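Local coordinates for protein inorganic pyrophosphatase (Shewanella sp. AS-11, PDB 6LL8) that probably catalyses the metal-dependent hydrolysis of diphosphate to two phosphate ions, with manganese as the likely natural cofactor, at residues S117-K122 and T158-C163; C142-D147 and R162-L167; R246-L251 and V265-A270. All coordinates share one frame; numbering follows the deposited sequence.

Contacts 1 and 2 sit side by side in the buried helical part beside the magnesium site, their centres about 6 Å apart. Both use helix 158-171: contact 1 sets it against helix 117-128, contact 2 against helix 134-147, and C163 serves both. Contact 1 is built round one buried hydroxyl-carboxylate bond, whereas contact 2 is wholly apolar across the helices, although D147 at the end of one of them holds two magnesium ions. Contact 3 lies about 34 Å from each, between centres, in the DHHA2 domain on the opposite side of the chain's centre. Only partly buried, it joins two strands of a hairpin through backbone bonds, hydroxyls and a histidine.

Contact 1: S117-K122 and T158-C163; sequences SNTVIK and TADIRC. Unlike the reference sequence in segment 117-122: S117 (reference Arg).
T119 and K122 carry helix 117-128 onto D160 and C163 of helix 158-171, a buried helix-helix crossing in the helical part of the DHH fold. The short helical segments run at 69° to each other with their axes 9.6 Å apart. At the start of the first helix the chain faces the metal site instead: S117 hydrogen-bonds D15 through its backbone N and D73 through OG, and N118 ND2 also bonds D15, bonds consistent with second-shell groups steadying these two metal-binding aspartates. One residue on, T119 turns to the neighbouring helix. Its chi1 of -60° sets OG1 beside the backbone N, and the hydroxyl donates to D160 OD1 at 2.7 Å. The two side chains stand nearly perpendicular, the donor reaching OD1 on its anti side and 23° out of the carboxylate plane. D160 is buried and firmly gripped, for OD2 accepts from T157 OG1 and from the backbone N of G115. That clamp lies near the metal site, the D160 side chain about 9 Å from a bound magnesium ion. The other branch of T119 is apolar: CG2 packs over the first turn of the second helix, 3.9 Å from A159 O and 4.2 Å from A159 CB. Further along, K122 lays the root of its side chain against C163, while its NZ leaves the crossing for a salt bridge with D126. C163 has two modelled conformers, which makes this last touch less certain; in one of them SG rests 3.4 Å from K122 CB.

Contact 2: C142-D147 and R162-L167; sequences CAILSD and RCVEAL. With MG (magnesium ion), chain D; MG (magnesium ion), chain F; 2PN (imidodiphosphoric acid), chain I.
The pocket for magnesium and imidodiphosphate is backed by two packed helices, with I144 and V164 at the heart of the packing and D147, at the end of helix 134-147, on the metals. The helical segments run roughly antiparallel, 149° between their directions and 9.7 Å between axes. The I144 and V164 side chains run antiparallel past one another, and their CG2 methyls press together at 3.4 Å, tighter than usual for two carbons. With chi1 of -58°, I144 also sends its longer branch toward L167, where CD1 meets L167 CD1 at 3.7 Å. The same I144 CD1 reaches C163 SG at 3.6 Å, in one modelled conformer. L145 adds a looser touch, CD2 to V164 CG1 at 4.1 Å, and M183 of helix 176-187 packs on this leucine. Beyond this apolar seam, the D147 carboxylate is shared between two metals: OD2 binds one magnesium ion at 2.1 Å and OD1 another at 2.2 Å. D15, D73 and H95 join OD2 on the first metal, D13 joins OD1 on the second, and imidodiphosphate O3 and O2 ligate them respectively. A carboxylate bridging metals that also hold the substrate analogue is characteristic of type II pyrophosphatase active sites.

Contact 3: R246-L251 and V265-A270; sequences RHSVLL and VVSDSA
V249 and V266 face each other as an antiparallel hydrogen-bonded pair, each satisfying the other's backbone: V249 N donates to V266 O at 2.9 Å, and V266 N returns a bond to V249 O at 3.0 Å. Past the end of the regular strands the pairing runs one step further, since D268 N reaches H247 O at 2.9 Å with an N-H...O angle of 166°. On the other side, S248 and L250, with H247 just before the strand, make backbone bonds to strand 211-220, so strand 248-255 is bonded along both sides. This is the hairpin of strands 248-255 and 260-267, inside the mixed sheet of the DHHA2 domain. The non-hydrogen-bonded pair S248 and S267 joins its side chains instead, OG to OG at 2.7 Å. Each hydroxyl has a further partner. S248 OG is hydrogen-bonded to H247 ND1 at 2.7 Å, in the ring plane at its edge, while S267 OG accepts from S269 N at 3.0 Å and closes an ST turn. A chain of hydrogen bonds thus links the imidazole, the two hydroxyls and the amide of S269. With CG anti to the backbone N (chi1 177°), the H247 ring is brought over against S267 and D268, and D268 CB sits over one face, a CH-pi contact of 3.9 Å to the ring centroid; F306 meets the ring edge-to-face. The charged ends turn elsewhere: D268 OD1 forms a salt bridge with K241, R246 NE pairs with D205, and R246 NH1 bonds L240 O. On the same face as the serines, L250 and V265 extend alongside each other in the same direction, with L250 CD2 3.7 Å from V265 CG1 and L272 of helix 272-277 covering L250.

Contact 1: S117-K122 and T158-C163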
loop_
_atom_site.group_PDB
_atom_site.type_symbol
_atom_site.label_atom_id
_atom_site.label_comp_id
_atom_site.label_asym_id
_atom_site.label_seq_id
_atom_site.Cartn_x
_atom_site.Cartn_y
_atom_site.Cartn_z
ATOM N N SER A 117 6.169 2.944 5.112
ATOM C CA SER A 117 5.957 2.767 6.554
ATOM C C SER A 117 7.174 2.127 7.194
ATOM O O SER A 117 7.494 2.421 8.360
ATOM C CB SER A 117 4.750 1.902 6.845
ATOM O OG SER A 117 3.543 2.435 6.356
ATOM N N ASN A 118 7.849 1.229 6.504
ATOM C CA ASN A 118 9.017 0.527 7.074
ATOM C C ASN A 118 10.178 1.480 7.304
ATOM O O ASN A 118 11.016 1.157 8.164
ATOM C CB ASN A 118 9.414 -0.700 6.248
ATOM C CG ASN A 118 8.610 -1.932 6.601
ATOM O OD1 ASN A 118 9.001 -2.641 7.536
ATOM N ND2 ASN A 118 7.463 -2.149 5.965
ATOM N N THR A 119 10.239 2.610 6.614
ATOM C CA THR A 119 11.246 3.655 6.939
ATOM C C THR A 119 10.980 4.166 8.349
ATOM O O THR A 119 11.928 4.389 9.142
ATOM C CB THR A 119 11.232 4.745 5.887
ATOM O OG1 THR A 119 11.558 4.114 4.649
ATOM C CG2 THR A 119 12.185 5.874 6.187
ATOM N N VAL A 120 9.714 4.394 8.669
ATOM C CA VAL A 120 9.333 4.868 10.017
ATOM C C VAL A 120 9.575 3.749 11.037
ATOM O O VAL A 120 10.057 4.007 12.143
ATOM C CB VAL A 120 7.881 5.347 10.035
ATOM C CG1 VAL A 120 7.582 5.986 11.393
ATOM C CG2 VAL A 120 7.594 6.327 8.917
ATOM N N ILE A 121 9.262 2.496 10.719
ATOM C CA ILE A 121 9.541 1.403 11.661
ATOM C C ILE A 121 11.041 1.332 11.927
ATOM O O ILE A 121 11.422 1.100 13.069
ATOM C CB ILE A 121 8.937 0.094 11.132
ATOM C CG1 ILE A 121 7.415 0.209 11.055
ATOM C CG2 ILE A 121 9.359 -1.071 11.996
ATOM C CD1 ILE A 121 6.732 -0.927 10.321
ATOM N N LYS A 122 11.891 1.567 10.943
ATOM C CA LYS A 122 13.348 1.576 11.209
ATOM C C LYS A 122 13.654 2.676 12.217
ATOM O O LYS A 122 14.478 2.456 13.119
ATOM C CB LYS A 122 14.099 1.722 9.891
ATOM C CG LYS A 122 15.534 1.270 9.934
ATOM C CD LYS A 122 16.491 2.184 10.485
ATOM C CE LYS A 122 17.900 1.589 10.356
ATOM N NZ LYS A 122 18.834 2.581 10.875
ATOM N N THR A 158 15.179 11.323 1.205
ATOM C CA THR A 158 16.541 10.946 1.628
ATOM C C THR A 158 16.479 9.912 2.757
ATOM O O THR A 158 17.283 8.986 2.783
ATOM C CB THR A 158 17.312 12.182 2.084
ATOM O OG1 THR A 158 17.294 13.119 0.999
ATOM C CG2 THR A 158 18.718 11.823 2.495
ATOM N N ALA A 159 15.521 10.049 3.668
ATOM C CA ALA A 159 15.400 9.077 4.773
ATOM C C ALA A 159 15.162 7.667 4.254
ATOM O O ALA A 159 15.704 6.726 4.795
ATOM C CB ALA A 159 14.330 9.474 5.742
ATOM N N ASP A 160 14.342 7.535 3.218
ATOM C CA ASP A 160 14.058 6.197 2.656
ATOM C C ASP A 160 15.319 5.601 2.030
ATOM O O ASP A 160 15.589 4.411 2.201
ATOM C CB ASP A 160 12.969 6.251 1.591
ATOM C CG ASP A 160 11.647 6.771 2.128
ATOM O OD1 ASP A 160 10.972 6.012 2.870
ATOM O OD2 ASP A 160 11.305 7.945 1.820
ATOM N N ILE A 161 16.081 6.408 1.313
ATOM C CA ILE A 161 17.315 5.941 0.643
ATOM C C ILE A 161 18.321 5.517 1.696
ATOM O O ILE A 161 18.903 4.418 1.599
ATOM C CB ILE A 161 17.857 7.002 -0.302
ATOM C CG1 ILE A 161 16.860 7.267 -1.424
ATOM C CG2 ILE A 161 19.201 6.550 -0.846
ATOM C CD1 ILE A 161 17.194 8.431 -2.313
ATOM N N ARG A 162 18.540 6.364 2.702
ATOM C CA ARG A 162 19.503 6.030 3.770
ATOM C C ARG A 162 19.052 4.766 4.489
ATOM O O ARG A 162 19.888 3.929 4.843
ATOM C CB ARG A 162 19.611 7.184 4.752
ATOM C CG ARG A 162 20.278 8.443 4.207
ATOM C CD ARG A 162 20.598 9.461 5.302
ATOM N NE ARG A 162 19.437 9.702 6.165
ATOM C CZ ARG A 162 18.615 10.747 6.102
ATOM N NH1 ARG A 162 18.838 11.729 5.249
ATOM N NH2 ARG A 162 17.589 10.829 6.927
ATOM N N CYS A 163 17.749 4.618 4.698
ATOM C CA CYS A 163 17.237 3.421 5.369
ATOM C C CYS A 163 17.525 2.165 4.529
ATOM O O CYS A 163 17.993 1.156 5.056
ATOM C CB CYS A 163 15.775 3.717 5.625
ATOM S SG CYS A 163 15.070 2.487 6.705
#

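Contact 2: C142-D147 and R162-L167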
loop_
_atom_site.group_PDB
_atom_site.type_symbol
_atom_site.label_atom_id
_atom_site.label_comp_id
_atom_site.label_asym_id
_atom_site.label_seq_id
_atom_site.Cartn_x
_atom_site.Cartn_y
_atom_site.Cartn_z
ATOM N N CYS A 142 13.136 -4.559 1.258
ATOM C CA CYS A 142 12.285 -4.839 0.082
ATOM C C CYS A 142 11.038 -3.966 0.130
ATOM O O CYS A 142 10.608 -3.435 -0.917
ATOM C CB CYS A 142 11.897 -6.299 0.003
ATOM S SG CYS A 142 13.244 -7.395 -0.450
ATOM N N ALA A 143 10.399 -3.859 1.284
ATOM C CA ALA A 143 9.188 -3.032 1.367
ATOM C C ALA A 143 9.469 -1.595 0.936
ATOM O O ALA A 143 8.653 -0.993 0.208
ATOM C CB ALA A 143 8.631 -3.051 2.763
ATOM N N ILE A 144 10.605 -1.031 1.341
ATOM C CA ILE A 144 10.901 0.376 1.012
ATOM C C ILE A 144 11.195 0.484 -0.482
ATOM O O ILE A 144 10.764 1.447 -1.119
ATOM C CB ILE A 144 12.047 0.912 1.885
ATOM C CG1 ILE A 144 11.739 0.812 3.382
ATOM C CG2 ILE A 144 12.354 2.355 1.484
ATOM C CD1 ILE A 144 12.941 0.928 4.261
ATOM N N LEU A 145 11.941 -0.459 -1.039
ATOM C CA LEU A 145 12.193 -0.470 -2.493
ATOM C C LEU A 145 10.885 -0.555 -3.262
ATOM O O LEU A 145 10.751 0.043 -4.337
ATOM C CB LEU A 145 13.104 -1.641 -2.836
ATOM C CG LEU A 145 14.559 -1.468 -2.436
ATOM C CD1 LEU A 145 15.233 -2.829 -2.452
ATOM C CD2 LEU A 145 15.283 -0.485 -3.334
ATOM N N SER A 146 9.907 -1.300 -2.768
ATOM C CA SER A 146 8.600 -1.444 -3.436
ATOM C C SER A 146 7.828 -0.132 -3.342
ATOM O O SER A 146 7.382 0.398 -4.376
ATOM C CB SER A 146 7.836 -2.594 -2.839
ATOM O OG SER A 146 6.683 -2.800 -3.605
ATOM N N ASP A 147 7.636 0.365 -2.135
ATOM C CA ASP A 147 6.824 1.586 -1.959
ATOM C C ASP A 147 7.426 2.786 -2.674
ATOM O O ASP A 147 6.682 3.620 -3.179
ATOM C CB ASP A 147 6.672 1.913 -0.485
ATOM C CG ASP A 147 5.393 1.390 0.119
ATOM O OD1 ASP A 147 4.939 0.350 -0.345
ATOM O OD2 ASP A 147 4.899 1.951 1.132
ATOM N N ARG A 162 18.540 6.364 2.702
ATOM C CA ARG A 162 19.503 6.030 3.770
ATOM C C ARG A 162 19.052 4.766 4.489
ATOM O O ARG A 162 19.888 3.929 4.843
ATOM C CB ARG A 162 19.611 7.184 4.752
ATOM C CG ARG A 162 20.278 8.443 4.207
ATOM C CD ARG A 162 20.598 9.461 5.302
ATOM N NE ARG A 162 19.437 9.702 6.165
ATOM C CZ ARG A 162 18.615 10.747 6.102
ATOM N NH1 ARG A 162 18.838 11.729 5.249
ATOM N NH2 ARG A 162 17.589 10.829 6.927
ATOM N N CYS A 163 17.749 4.618 4.698
ATOM C CA CYS A 163 17.237 3.421 5.369
ATOM C C CYS A 163 17.525 2.165 4.529
ATOM O O CYS A 163 17.993 1.156 5.056
ATOM C CB CYS A 163 15.775 3.717 5.625
ATOM S SG CYS A 163 15.070 2.487 6.705
ATOM N N VAL A 164 17.241 2.222 3.233
ATOM C CA VAL A 164 17.533 1.058 2.357
ATOM C C VAL A 164 19.035 0.739 2.421
ATOM O O VAL A 164 19.394 -0.438 2.495
ATOM C CB VAL A 164 17.050 1.286 0.929
ATOM C CG1 VAL A 164 17.690 0.303 -0.047
ATOM C CG2 VAL A 164 15.540 1.190 0.873
ATOM N N GLU A 165 19.884 1.755 2.336
ATOM C CA GLU A 165 21.340 1.489 2.353
ATOM C C GLU A 165 21.717 0.790 3.664
ATOM O O GLU A 165 22.506 -0.171 3.657
ATOM C CB GLU A 165 22.085 2.805 2.160
ATOM C CG GLU A 165 21.952 3.345 0.746
ATOM C CD GLU A 165 22.490 4.745 0.528
ATOM O OE1 GLU A 165 22.710 5.453 1.531
ATOM O OE2 GLU A 165 22.575 5.133 -0.657
ATOM N N ALA A 166 21.217 1.282 4.799
ATOM C CA ALA A 166 21.572 0.705 6.116
ATOM C C ALA A 166 21.022 -0.719 6.229
ATOM O O ALA A 166 21.709 -1.640 6.686
ATOM C CB ALA A 166 21.029 1.559 7.221
ATOM N N LEU A 167 19.764 -0.912 5.808
ATOM C CA LEU A 167 19.147 -2.244 5.898
ATOM C C LEU A 167 19.803 -3.239 4.948
ATOM O O LEU A 167 19.927 -4.418 5.313
ATOM C CB LEU A 167 17.644 -2.154 5.632
ATOM C CG LEU A 167 16.853 -1.386 6.669
ATOM C CD1 LEU A 167 15.459 -1.082 6.124
ATOM C CD2 LEU A 167 16.740 -2.138 7.981
HETATM MG MG MG D . 3.112 1.939 2.315
HETATM MG MG MG F . 2.856 -0.240 -0.718
HETATM P P1 2PN I . 1.011 2.322 -0.036
HETATM O O1 2PN I . 0.061 1.423 0.751
HETATM O O2 2PN I . 1.628 1.613 -1.212
HETATM O O3 2PN I . 2.052 2.943 0.877
HETATM N N1 2PN I . 0.104 3.564 -0.621
HETATM P P2 2PN I . -0.418 4.022 -2.117
HETATM O O4 2PN I . -1.922 4.219 -1.949
HETATM O O5 2PN I . -0.121 2.900 -3.089
HETATM O O6 2PN I . 0.285 5.310 -2.473
HETATM O O HOH W 1 2.618 -0.288 -3.085
HETATM O O HOH W 2 4.213 -2.222 -0.536
#

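Contact 3: R246-L251 and V265-A270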
loop_
_atom_site.group_PDB
_atom_site.type_symbol
_atom_site.label_atom_id
_atom_site.label_comp_id
_atom_site.label_asym_id
_atom_site.label_seq_id
_atom_site.Cartn_x
_atom_site.Cartn_y
_atom_site.Cartn_z
ATOM N N ARG A 246 -20.447 2.113 -5.393
ATOM C CA ARG A 246 -19.391 3.139 -5.352
ATOM C C ARG A 246 -19.738 4.310 -6.258
ATOM O O ARG A 246 -20.378 4.140 -7.330
ATOM C CB ARG A 246 -18.063 2.525 -5.784
ATOM C CG ARG A 246 -17.531 1.464 -4.834
ATOM C CD ARG A 246 -16.210 0.867 -5.305
ATOM N NE ARG A 246 -15.624 0.006 -4.298
ATOM C CZ ARG A 246 -15.944 -1.265 -4.105
ATOM N NH1 ARG A 246 -16.789 -1.901 -4.894
ATOM N NH2 ARG A 246 -15.453 -1.906 -3.071
ATOM N N HIS A 247 -19.308 5.503 -5.886
ATOM C CA HIS A 247 -19.381 6.693 -6.751
ATOM C C HIS A 247 -18.483 6.490 -7.964
ATOM O O HIS A 247 -18.860 6.855 -9.087
ATOM C CB HIS A 247 -19.023 7.933 -5.931
ATOM C CG HIS A 247 -19.004 9.185 -6.733
ATOM N ND1 HIS A 247 -17.990 9.482 -7.606
ATOM C CD2 HIS A 247 -19.913 10.192 -6.824
ATOM C CE1 HIS A 247 -18.278 10.635 -8.203
ATOM N NE2 HIS A 247 -19.456 11.103 -7.708
ATOM N N SER A 248 -17.267 6.009 -7.739
ATOM C CA SER A 248 -16.245 5.903 -8.784
ATOM C C SER A 248 -15.397 4.659 -8.538
ATOM O O SER A 248 -15.129 4.323 -7.376
ATOM C CB SER A 248 -15.337 7.103 -8.790
ATOM O OG SER A 248 -16.012 8.325 -9.037
ATOM N N VAL A 249 -14.915 4.076 -9.624
ATOM C CA VAL A 249 -13.800 3.103 -9.587
ATOM C C VAL A 249 -12.767 3.547 -10.592
ATOM O O VAL A 249 -13.109 3.792 -11.755
ATOM C CB VAL A 249 -14.218 1.640 -9.800
ATOM C CG1 VAL A 249 -12.990 0.749 -9.799
ATOM C CG2 VAL A 249 -15.223 1.162 -8.760
ATOM N N LEU A 250 -11.529 3.659 -10.125
ATOM C CA LEU A 250 -10.380 4.077 -10.943
ATOM C C LEU A 250 -9.370 2.949 -10.904
ATOM O O LEU A 250 -9.151 2.354 -9.845
ATOM C CB LEU A 250 -9.749 5.347 -10.353
ATOM C CG LEU A 250 -10.719 6.455 -9.956
ATOM C CD1 LEU A 250 -9.914 7.606 -9.364
ATOM C CD2 LEU A 250 -11.630 6.884 -11.094
ATOM N N LEU A 251 -8.736 2.688 -12.033
ATOM C CA LEU A 251 -7.640 1.689 -12.078
ATOM C C LEU A 251 -6.448 2.336 -12.743
ATOM O O LEU A 251 -6.523 2.715 -13.908
ATOM C CB LEU A 251 -8.070 0.413 -12.790
ATOM C CG LEU A 251 -6.999 -0.668 -12.916
ATOM C CD1 LEU A 251 -6.540 -1.157 -11.553
ATOM C CD2 LEU A 251 -7.500 -1.837 -13.742
ATOM N N VAL A 265 -11.398 4.845 -15.828
ATOM C CA VAL A 265 -12.334 5.552 -14.944
ATOM C C VAL A 265 -13.756 5.114 -15.249
ATOM O O VAL A 265 -14.206 5.251 -16.412
ATOM C CB VAL A 265 -12.210 7.075 -15.149
ATOM C CG1 VAL A 265 -13.201 7.836 -14.273
ATOM C CG2 VAL A 265 -10.783 7.563 -14.922
ATOM N N VAL A 266 -14.484 4.744 -14.222
ATOM C CA VAL A 266 -15.967 4.692 -14.259
ATOM C C VAL A 266 -16.477 5.505 -13.085
ATOM O O VAL A 266 -16.009 5.311 -11.980
ATOM C CB VAL A 266 -16.497 3.249 -14.261
ATOM C CG1 VAL A 266 -16.109 2.561 -15.550
ATOM C CG2 VAL A 266 -16.014 2.440 -13.077
ATOM N N SER A 267 -17.319 6.483 -13.342
ATOM C CA SER A 267 -17.682 7.450 -12.288
ATOM C C SER A 267 -19.083 7.986 -12.504
ATOM O O SER A 267 -19.464 8.262 -13.641
ATOM C CB SER A 267 -16.705 8.586 -12.296
ATOM O OG SER A 267 -16.955 9.499 -11.246
ATOM N N ASP A 268 -19.746 8.261 -11.412
ATOM C CA ASP A 268 -20.982 9.070 -11.412
ATOM C C ASP A 268 -20.720 10.508 -11.856
ATOM O O ASP A 268 -21.699 11.177 -12.211
ATOM C CB ASP A 268 -21.645 9.012 -10.038
ATOM C CG ASP A 268 -22.267 7.663 -9.718
ATOM O OD1 ASP A 268 -22.500 6.861 -10.643
ATOM O OD2 ASP A 268 -22.559 7.421 -8.537
ATOM N N SER A 269 -19.480 10.993 -11.777
ATOM C CA SER A 269 -19.116 12.345 -12.254
ATOM C C SER A 269 -18.475 12.251 -13.639
ATOM O O SER A 269 -17.360 11.711 -13.772
ATOM C CB SER A 269 -18.214 13.061 -11.310
ATOM O OG SER A 269 -17.841 14.303 -11.878
ATOM N N ALA A 270 -19.134 12.819 -14.645
ATOM C CA ALA A 270 -18.621 12.730 -16.032
ATOM C C ALA A 270 -17.313 13.513 -16.180
ATOM O O ALA A 270 -16.557 13.216 -17.115
ATOM C CB ALA A 270 -19.653 13.206 -17.021
#